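Local coordinates for protein PA-I Galactophilic Lectin (Enterobacter cloacae, PDB 6YGQ) that probably binds galactose-type sugars through a calcium ion, as PA-IL-like lectins do, on a small beta-sandwich domain that pairs with a second copy of itself, at residues S55-G61 / D127-S133; T68-G72 / V99-K103; P86-L92 / T113-A119. All coordinates share one frame; numbering follows the deposited sequence.

How the contacts relate
Followed from the N terminus, the chain first enters contact 1 at residues 55-61, and the loop this opens closes only at 127-133; the two ends together hold the calcium ion with D120 and Q124. Contacts 2 and 3 both lie inside that loop. They cross each other: 68-72 comes first, then 86-92, then 99-103, which closes contact 2, and finally 113-119, which closes contact 3. Contact 1 belongs to one sheet of the sandwich and contact 3 to the other, with F118 of contact 3 packing on F132 and A58 of contact 1. Contact 2 joins turns beside both: A58 O lies 2.7 Å from T68 N, and P70 O 3.0 Å from S87 N.

Contact 1. Residues S55-G61 / D127-S133; sequences SGWARNG and DNAGEFS. With CA (calcium ion), chain E.
S55 pairs with S133 at one end of an antiparallel strand pair that runs at its other end into the calcium site of this PA-IL-like lectin. Their backbones exchange two hydrogen bonds, S133 N to S55 O being 2.9 Å, and two waters bridge the S55 hydroxyl to S133, at its carbonyl and its hydroxyl. G56 has backbone angles that call for glycine, since a CB would jam against S55 O; separately, it would strike E131 O across the pair. The pairing opens at W57, whose carbonyl reaches E131 N through a water; its side chain leaves on the side away from 127-133, and the indole packs on A69 and on Q71 of the second subunit. A58 is small enough to admit the F132 ring, whose chi1 of -65°, with CG beside the backbone N, brings CE1 to 3.4 Å from G56 O and 3.8 Å from A58 CB. R59 restores direct pairing, R59 N to A129 O at 2.8 Å, and its guanidinium reaches S62 O. N60 O, D127 OD1 and N128 OD1 each bind the calcium ion at 2.4 Å, joined by D120 OD2, Q124 O and two waters. Asparagine suits position 128: OD1 holds the metal while ND2 donates to A32 O, fixing the amide's rotation. Past N60, one water donates to both D127 O and G61 O, the latter at 2.9 Å.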
loop_
_atom_site.group_PDB
_atom_site.type_symbol
_atom_site.label_atom_id
_atom_site.label_comp_id
_atom_site.label_asym_id
_atom_site.label_seq_id
_atom_site.Cartn_x
_atom_site.Cartn_y
_atom_site.Cartn_z
ATOM N N SER A 55 3.175 2.231 -3.803
ATOM C CA SER A 55 2.529 1.138 -4.515
ATOM C C SER A 55 3.507 0.619 -5.557
ATOM O O SER A 55 4.477 1.294 -5.912
ATOM C CB SER A 55 1.223 1.592 -5.176
ATOM O OG SER A 55 1.475 2.566 -6.178
ATOM N N GLY A 56 3.245 -0.587 -6.043
ATOM C CA GLY A 56 3.981 -1.142 -7.161
ATOM C C GLY A 56 4.442 -2.561 -6.894
ATOM O O GLY A 56 4.348 -3.085 -5.787
ATOM N N TRP A 57 4.951 -3.179 -7.959
ATOM C CA TRP A 57 5.467 -4.539 -7.908
ATOM C C TRP A 57 6.946 -4.536 -8.267
ATOM O O TRP A 57 7.341 -3.966 -9.290
ATOM C CB TRP A 57 4.717 -5.464 -8.871
ATOM C CG TRP A 57 3.267 -5.668 -8.546
ATOM C CD1 TRP A 57 2.200 -5.258 -9.291
ATOM C CD2 TRP A 57 2.724 -6.345 -7.405
ATOM N NE1 TRP A 57 1.025 -5.633 -8.684
ATOM C CE2 TRP A 57 1.319 -6.301 -7.523
ATOM C CE3 TRP A 57 3.288 -6.981 -6.294
ATOM C CZ2 TRP A 57 0.471 -6.868 -6.573
ATOM C CZ3 TRP A 57 2.446 -7.540 -5.352
ATOM C CH2 TRP A 57 1.052 -7.479 -5.496
ATOM N N ALA A 58 7.755 -5.188 -7.436
ATOM C CA ALA A 58 9.178 -5.335 -7.698
ATOM C C ALA A 58 9.590 -6.765 -7.390
ATOM O O ALA A 58 9.090 -7.371 -6.439
ATOM C CB ALA A 58 10.008 -4.356 -6.861
ATOM N N ARG A 59 10.495 -7.301 -8.200
ATOM C CA ARG A 59 11.055 -8.626 -7.973
ATOM C C ARG A 59 12.421 -8.486 -7.313
ATOM O O ARG A 59 13.234 -7.654 -7.730
ATOM C CB ARG A 59 11.179 -9.399 -9.286
ATOM C CG ARG A 59 9.848 -9.725 -9.944
ATOM C CD ARG A 59 9.993 -9.811 -11.456
ATOM N NE ARG A 59 10.678 -11.032 -11.871
ATOM C CZ ARG A 59 11.452 -11.135 -12.949
ATOM N NH1 ARG A 59 11.653 -10.086 -13.737
ATOM N NH2 ARG A 59 12.028 -12.293 -13.239
ATOM N N ASN A 60 12.667 -9.289 -6.279
ATOM C CA ASN A 60 13.979 -9.353 -5.650
ATOM C C ASN A 60 14.812 -10.515 -6.180
ATOM O O ASN A 60 15.860 -10.830 -5.608
ATOM C CB ASN A 60 13.844 -9.440 -4.124
ATOM C CG ASN A 60 13.022 -10.630 -3.662
ATOM O OD1 ASN A 60 12.694 -11.521 -4.443
ATOM N ND2 ASN A 60 12.687 -10.646 -2.376
ATOM N N GLY A 61 14.372 -11.143 -7.264
ATOM C CA GLY A 61 15.107 -12.236 -7.875
ATOM C C GLY A 61 14.451 -12.611 -9.186
ATOM O O GLY A 61 13.436 -12.035 -9.586
ATOM N N ASP A 127 19.873 -8.649 -9.686
ATOM C CA ASP A 127 18.895 -9.533 -10.307
ATOM C C ASP A 127 17.466 -9.111 -9.987
ATOM O O ASP A 127 16.529 -9.878 -10.237
ATOM C CB ASP A 127 19.128 -10.984 -9.881
ATOM C CG ASP A 127 18.965 -11.196 -8.392
ATOM O OD1 ASP A 127 18.644 -10.224 -7.674
ATOM O OD2 ASP A 127 19.164 -12.345 -7.942
ATOM N N ASN A 128 17.278 -7.912 -9.442
ATOM C CA ASN A 128 15.947 -7.427 -9.123
ATOM C C ASN A 128 15.303 -6.812 -10.363
ATOM O O ASN A 128 15.895 -6.756 -11.445
ATOM C CB ASN A 128 16.008 -6.423 -7.974
ATOM C CG ASN A 128 16.528 -7.042 -6.694
ATOM O OD1 ASN A 128 16.718 -8.254 -6.613
ATOM N ND2 ASN A 128 16.763 -6.212 -5.686
ATOM N N ALA A 129 14.066 -6.353 -10.206
ATOM C CA ALA A 129 13.333 -5.754 -11.311
ATOM C C ALA A 129 12.171 -4.953 -10.749
ATOM O O ALA A 129 11.682 -5.231 -9.651
ATOM C CB ALA A 129 12.823 -6.819 -12.290
ATOM N N GLY A 130 11.740 -3.955 -11.513
ATOM C CA GLY A 130 10.580 -3.174 -11.147
ATOM C C GLY A 130 10.916 -1.984 -10.273
ATOM O O GLY A 130 12.063 -1.735 -9.893
ATOM N N GLU A 131 9.868 -1.235 -9.939
ATOM C CA GLU A 131 10.017 0.007 -9.201
ATOM C C GLU A 131 8.753 0.267 -8.398
ATOM O O GLU A 131 7.664 -0.187 -8.764
ATOM C CB GLU A 131 10.283 1.189 -10.145
ATOM C CG GLU A 131 9.070 1.546 -10.994
ATOM C CD GLU A 131 9.356 2.561 -12.086
ATOM O OE1 GLU A 131 10.534 2.912 -12.306
ATOM O OE2 GLU A 131 8.381 3.007 -12.728
ATOM N N PHE A 132 8.906 1.007 -7.306
ATOM C CA PHE A 132 7.777 1.492 -6.530
ATOM C C PHE A 132 7.539 2.960 -6.870
ATOM O O PHE A 132 8.486 3.719 -7.093
ATOM C CB PHE A 132 8.015 1.345 -5.024
ATOM C CG PHE A 132 8.130 -0.084 -4.550
ATOM C CD1 PHE A 132 7.407 -1.101 -5.151
ATOM C CD2 PHE A 132 8.965 -0.404 -3.488
ATOM C CE1 PHE A 132 7.519 -2.409 -4.706
ATOM C CE2 PHE A 132 9.079 -1.709 -3.039
ATOM C CZ PHE A 132 8.356 -2.711 -3.649
ATOM N N SER A 133 6.266 3.340 -6.930
ATOM C CA SER A 133 5.865 4.738 -6.995
ATOM C C SER A 133 5.581 5.221 -5.579
ATOM O O SER A 133 4.792 4.603 -4.858
ATOM C CB SER A 133 4.623 4.907 -7.869
ATOM O OG SER A 133 4.910 4.597 -9.218
HETATM CA CA CA E . 18.000 -9.810 -5.371
HETATM O O HOH W 1 1.806 5.210 -4.652
HETATM O O HOH W 2 3.022 2.100 -8.842
HETATM O O HOH W 3 7.477 -2.106 -11.337
HETATM O O HOH W 4 14.114 -10.100 -11.644
HETATM O O HOH W 5 18.924 -12.173 -5.466
HETATM O O HOH W 6 17.880 -10.903 -3.153
#

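Contact 2. Residues T68-G72 / V99-K103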
loop_
_atom_site.group_PDB
_atom_site.type_symbol
_atom_site.label_atom_id
_atom_site.label_comp_id
_atom_site.label_asym_id
_atom_site.label_seq_id
_atom_site.Cartn_x
_atom_site.Cartn_y
_atom_site.Cartn_z
ATOM N N THR A 68 7.635 -8.807 -4.705
ATOM C CA THR A 68 7.389 -7.980 -3.532
ATOM C C THR A 68 6.477 -6.811 -3.889
ATOM O O THR A 68 6.432 -6.370 -5.038
ATOM C CB THR A 68 8.686 -7.400 -2.934
ATOM O OG1 THR A 68 9.141 -6.304 -3.743
ATOM C CG2 THR A 68 9.773 -8.452 -2.850
ATOM N N ALA A 69 5.756 -6.317 -2.900
ATOM C CA ALA A 69 5.080 -5.030 -2.907
ATOM C C ALA A 69 5.778 -4.152 -1.884
ATOM O O ALA A 69 6.689 -4.601 -1.178
ATOM C CB ALA A 69 3.593 -5.203 -2.569
ATOM N N PRO A 70 5.412 -2.865 -1.785
ATOM C CA PRO A 70 6.015 -2.047 -0.713
ATOM C C PRO A 70 5.927 -2.723 0.647
ATOM O O PRO A 70 6.868 -2.648 1.446
ATOM C CB PRO A 70 5.213 -0.740 -0.774
ATOM C CG PRO A 70 4.799 -0.646 -2.224
ATOM C CD PRO A 70 4.517 -2.069 -2.648
ATOM N N GLN A 71 4.825 -3.423 0.910
ATOM C CA GLN A 71 4.624 -4.158 2.153
ATOM C C GLN A 71 5.472 -5.433 2.257
ATOM O O GLN A 71 5.232 -6.212 3.186
ATOM C CB GLN A 71 3.142 -4.513 2.304
ATOM C CG GLN A 71 2.570 -5.296 1.131
ATOM C CD GLN A 71 1.102 -5.627 1.311
ATOM O OE1 GLN A 71 0.357 -4.883 1.949
ATOM N NE2 GLN A 71 0.677 -6.752 0.750
ATOM N N GLY A 72 6.428 -5.714 1.387
ATOM C CA GLY A 72 7.307 -6.852 1.559
ATOM C C GLY A 72 7.028 -7.959 0.558
ATOM O O GLY A 72 6.238 -7.817 -0.380
ATOM N N VAL A 99 8.867 1.572 5.915
ATOM C CA VAL A 99 7.792 2.383 5.342
ATOM C C VAL A 99 6.636 1.488 4.899
ATOM O O VAL A 99 5.491 1.695 5.313
ATOM C CB VAL A 99 8.304 3.233 4.164
ATOM C CG1 VAL A 99 7.139 3.930 3.455
ATOM C CG2 VAL A 99 9.322 4.251 4.656
ATOM N N GLY A 100 6.922 0.497 4.054
ATOM C CA GLY A 100 5.845 -0.347 3.568
ATOM C C GLY A 100 4.949 0.406 2.599
ATOM O O GLY A 100 5.384 1.310 1.878
ATOM N N ASN A 101 3.666 0.021 2.586
ATOM C CA ASN A 101 2.699 0.695 1.728
ATOM C C ASN A 101 2.493 2.146 2.143
ATOM O O ASN A 101 2.149 2.988 1.306
ATOM C CB ASN A 101 1.337 -0.002 1.775
ATOM C CG ASN A 101 1.356 -1.390 1.182
ATOM O OD1 ASN A 101 2.319 -1.796 0.530
ATOM N ND2 ASN A 101 0.275 -2.134 1.403
ATOM N N HIS A 102 2.638 2.445 3.430
ATOM C CA HIS A 102 2.316 3.779 3.907
ATOM C C HIS A 102 2.906 3.989 5.290
ATOM O O HIS A 102 2.902 3.081 6.124
ATOM C CB HIS A 102 0.797 4.005 3.944
ATOM C CG HIS A 102 0.026 2.875 4.556
ATOM N ND1 HIS A 102 -0.107 2.715 5.918
ATOM C CD2 HIS A 102 -0.664 1.857 3.989
ATOM C CE1 HIS A 102 -0.841 1.645 6.165
ATOM N NE2 HIS A 102 -1.189 1.104 5.012
ATOM N N LYS A 103 3.417 5.196 5.514
ATOM C CA LYS A 103 3.819 5.666 6.834
ATOM C C LYS A 103 3.086 6.978 7.075
ATOM O O LYS A 103 3.444 8.009 6.498
ATOM C CB LYS A 103 5.329 5.846 6.931
ATOM C CG LYS A 103 5.845 5.721 8.346
ATOM C CD LYS A 103 7.346 5.917 8.413
ATOM C CE LYS A 103 7.983 4.961 9.414
ATOM N NZ LYS A 103 7.449 5.104 10.796
#
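Q71 and N101 meet through their amides, in a contact between two beta turns: a type I turn from A69 to G72 and a type II' turn from V99 to H102. The direct polar link is N101 ND2 to Q71 OE1, 2.8 Å long but bent, with 131° at the hydrogen. Because the two amides lie nearly parallel (14°) but offset, the donor stands above the carbonyl plane of Q71 and not on a lone pair. Q71 sets CG between its backbone N and carbonyl carbon (chi1 56°) and then runs fully extended, which carries OE1 alongside the asparagine. N101 OD1 meanwhile lies 3.0 Å from Q71 N. An amide suits each place, offering donor and acceptor from one flat group.

In van der Waals contact, P70 crosses N101 at about a right angle, its CB 3.3 Å from OD1; the rigid ring suits the first corner of the type I turn. G100 contributes a nearly straight CA-H...O contact, its CA 3.3 Å from P70 O. Its positive phi is readily adopted by glycine at this corner of a II' turn.

Both amides also serve the dimer: Q71 NE2 donates to G56 O and N101 ND2 to A54 O, both of the second subunit. Reciprocally, G56 N of this chain bonds Q71 OE1 of the second subunit. Within the chain, P70 bonds through its backbone to S87 and L88, and V99 and G100 to L88 of strand 88-92, while P70 packs on A54 of strand 49-59 and on F132.

Contact 3. Residues P86-L92 / T113-A119; sequences PSLQARL and TLTLFFA
S87 O accepts the backbone N-H of A119 at 2.8 Å, in the carbonyl plane, where a regular antiparallel pair between strands 88-92 and 112-118 begins. Farther along, Q89 exchanges two bonds with F117, and R91 two with T115; R91 N to T115 O is nearly straight, at 170°. On the face bearing Q89, R91 and F117, the guanidinium of R91 lies flat over the F117 ring in a cation-pi stack. Its CZ is 4.0 Å from the ring centroid, and NH1 comes down on the rim at CE1. Bends at chi2 and chi3 fold the arginine diagonally across to the F117 ring, while N96 OD1 accepts a hydrogen bond from NH1. Beside the same ring runs the aliphatic stem of Q89, whose CB is 3.6 Å from CZ; its NE2 donates to P86 O. The other face is apolar and looks into the sandwich: A90 CB touches L114 CD1 at 3.9 Å and L116 CD2, its small methyl letting both leucines close in. With the cation held by an aromatic face and by N96, the positive charge of R91 is probably well stabilised, and this strand pair is polar and aromatic on one face and apolar on the other.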
loop_
_atom_site.group_PDB
_atom_site.type_symbol
_atom_site.label_atom_id
_atom_site.label_comp_id
_atom_site.label_asym_id
_atom_site.label_seq_id
_atom_site.Cartn_x
_atom_site.Cartn_y
_atom_site.Cartn_z
ATOM N N PRO A 86 8.954 -5.091 5.466
ATOM C CA PRO A 86 8.627 -4.215 4.333
ATOM C C PRO A 86 9.784 -4.110 3.351
ATOM O O PRO A 86 10.955 -4.088 3.737
ATOM C CB PRO A 86 8.329 -2.863 4.997
ATOM C CG PRO A 86 9.013 -2.928 6.328
ATOM C CD PRO A 86 8.915 -4.367 6.752
ATOM N N SER A 87 9.442 -4.043 2.063
ATOM C CA SER A 87 10.460 -3.885 1.031
ATOM C C SER A 87 10.835 -2.422 0.824
ATOM O O SER A 87 11.986 -2.125 0.485
ATOM C CB SER A 87 9.972 -4.491 -0.286
ATOM O OG SER A 87 9.922 -5.906 -0.213
ATOM N N LEU A 88 9.890 -1.505 1.010
ATOM C CA LEU A 88 10.179 -0.082 0.921
ATOM C C LEU A 88 10.555 0.446 2.298
ATOM O O LEU A 88 9.801 0.282 3.266
ATOM C CB LEU A 88 8.988 0.704 0.375
ATOM C CG LEU A 88 9.204 2.220 0.305
ATOM C CD1 LEU A 88 10.315 2.565 -0.684
ATOM C CD2 LEU A 88 7.908 2.928 -0.065
ATOM N N GLN A 89 11.713 1.086 2.373
ATOM C CA GLN A 89 12.225 1.655 3.604
ATOM C C GLN A 89 12.723 3.061 3.320
ATOM O O GLN A 89 12.931 3.454 2.169
ATOM C CB GLN A 89 13.346 0.788 4.186
ATOM C CG GLN A 89 13.023 -0.696 4.141
ATOM C CD GLN A 89 13.579 -1.458 5.319
ATOM O OE1 GLN A 89 14.511 -1.004 5.987
ATOM N NE2 GLN A 89 13.014 -2.631 5.581
ATOM N N ALA A 90 12.889 3.819 4.396
ATOM C CA ALA A 90 13.429 5.166 4.348
ATOM C C ALA A 90 14.807 5.161 4.989
ATOM O O ALA A 90 15.047 4.441 5.963
ATOM C CB ALA A 90 12.510 6.153 5.071
ATOM N N ARG A 91 15.718 5.944 4.423
ATOM C CA ARG A 91 17.037 6.157 4.998
ATOM C C ARG A 91 17.176 7.635 5.326
ATOM O O ARG A 91 16.910 8.493 4.477
ATOM C CB ARG A 91 18.150 5.707 4.052
ATOM C CG ARG A 91 19.548 5.865 4.641
ATOM C CD ARG A 91 20.415 4.638 4.384
ATOM N NE ARG A 91 20.504 4.314 2.962
ATOM C CZ ARG A 91 20.257 3.113 2.437
ATOM N NH1 ARG A 91 19.897 2.093 3.206
ATOM N NH2 ARG A 91 20.371 2.934 1.128
ATOM N N LEU A 92 17.580 7.924 6.557
ATOM C CA LEU A 92 17.680 9.292 7.053
ATOM C C LEU A 92 18.773 9.293 8.109
ATOM O O LEU A 92 18.675 8.550 9.088
ATOM C CB LEU A 92 16.342 9.755 7.631
ATOM C CG LEU A 92 16.230 11.189 8.145
ATOM C CD1 LEU A 92 16.163 12.184 7.003
ATOM C CD2 LEU A 92 15.002 11.311 9.044
ATOM N N THR A 113 18.373 14.602 4.795
ATOM C CA THR A 113 17.698 14.461 3.513
ATOM C C THR A 113 17.125 13.055 3.395
ATOM O O THR A 113 17.805 12.070 3.710
ATOM C CB THR A 113 18.652 14.745 2.356
ATOM O OG1 THR A 113 19.159 16.079 2.479
ATOM C CG2 THR A 113 17.934 14.598 1.020
ATOM N N LEU A 114 15.882 12.971 2.934
ATOM C CA LEU A 114 15.163 11.709 2.878
ATOM C C LEU A 114 15.573 10.903 1.654
ATOM O O LEU A 114 15.511 11.393 0.521
ATOM C CB LEU A 114 13.656 11.964 2.848
ATOM C CG LEU A 114 12.744 10.755 2.632
ATOM C CD1 LEU A 114 12.872 9.789 3.796
ATOM C CD2 LEU A 114 11.295 11.190 2.449
ATOM N N THR A 115 15.980 9.662 1.892
ATOM C CA THR A 115 16.185 8.672 0.846
ATOM C C THR A 115 15.156 7.563 1.013
ATOM O O THR A 115 14.788 7.205 2.138
ATOM C CB THR A 115 17.603 8.103 0.900
ATOM O OG1 THR A 115 18.516 9.082 0.389
ATOM C CG2 THR A 115 17.721 6.831 0.076
ATOM N N LEU A 116 14.672 7.045 -0.108
ATOM C CA LEU A 116 13.760 5.911 -0.139
ATOM C C LEU A 116 14.432 4.807 -0.939
ATOM O O LEU A 116 14.964 5.064 -2.025
ATOM C CB LEU A 116 12.417 6.309 -0.750
ATOM C CG LEU A 116 11.681 7.410 0.019
ATOM C CD1 LEU A 116 10.602 8.061 -0.835
ATOM C CD2 LEU A 116 11.084 6.849 1.303
ATOM N N PHE A 117 14.441 3.592 -0.399
ATOM C CA PHE A 117 15.179 2.512 -1.033
ATOM C C PHE A 117 14.422 1.200 -0.907
ATOM O O PHE A 117 13.582 1.018 -0.022
ATOM C CB PHE A 117 16.611 2.393 -0.450
ATOM C CG PHE A 117 16.680 1.800 0.934
ATOM C CD1 PHE A 117 16.492 2.590 2.056
ATOM C CD2 PHE A 117 16.962 0.455 1.110
ATOM C CE1 PHE A 117 16.567 2.045 3.329
ATOM C CE2 PHE A 117 17.034 -0.099 2.378
ATOM C CZ PHE A 117 16.839 0.698 3.489
ATOM N N PHE A 118 14.708 0.310 -1.856
ATOM C CA PHE A 118 14.227 -1.065 -1.852
ATOM C C PHE A 118 15.189 -1.912 -1.031
ATOM O O PHE A 118 16.405 -1.857 -1.238
ATOM C CB PHE A 118 14.130 -1.584 -3.289
ATOM C CG PHE A 118 13.641 -3.000 -3.401
ATOM C CD1 PHE A 118 14.539 -4.051 -3.488
ATOM C CD2 PHE A 118 12.285 -3.278 -3.442
ATOM C CE1 PHE A 118 14.093 -5.357 -3.599
ATOM C CE2 PHE A 118 11.833 -4.581 -3.550
ATOM C CZ PHE A 118 12.740 -5.622 -3.630
ATOM N N ALA A 119 14.647 -2.686 -0.097
ATOM C CA ALA A 119 15.455 -3.468 0.830
ATOM C C ALA A 119 15.827 -4.806 0.199
ATOM O O ALA A 119 14.949 -5.587 -0.181
ATOM C CB ALA A 119 14.702 -3.687 2.141
HETATM O O HOH W 7 12.589 -6.631 0.297
#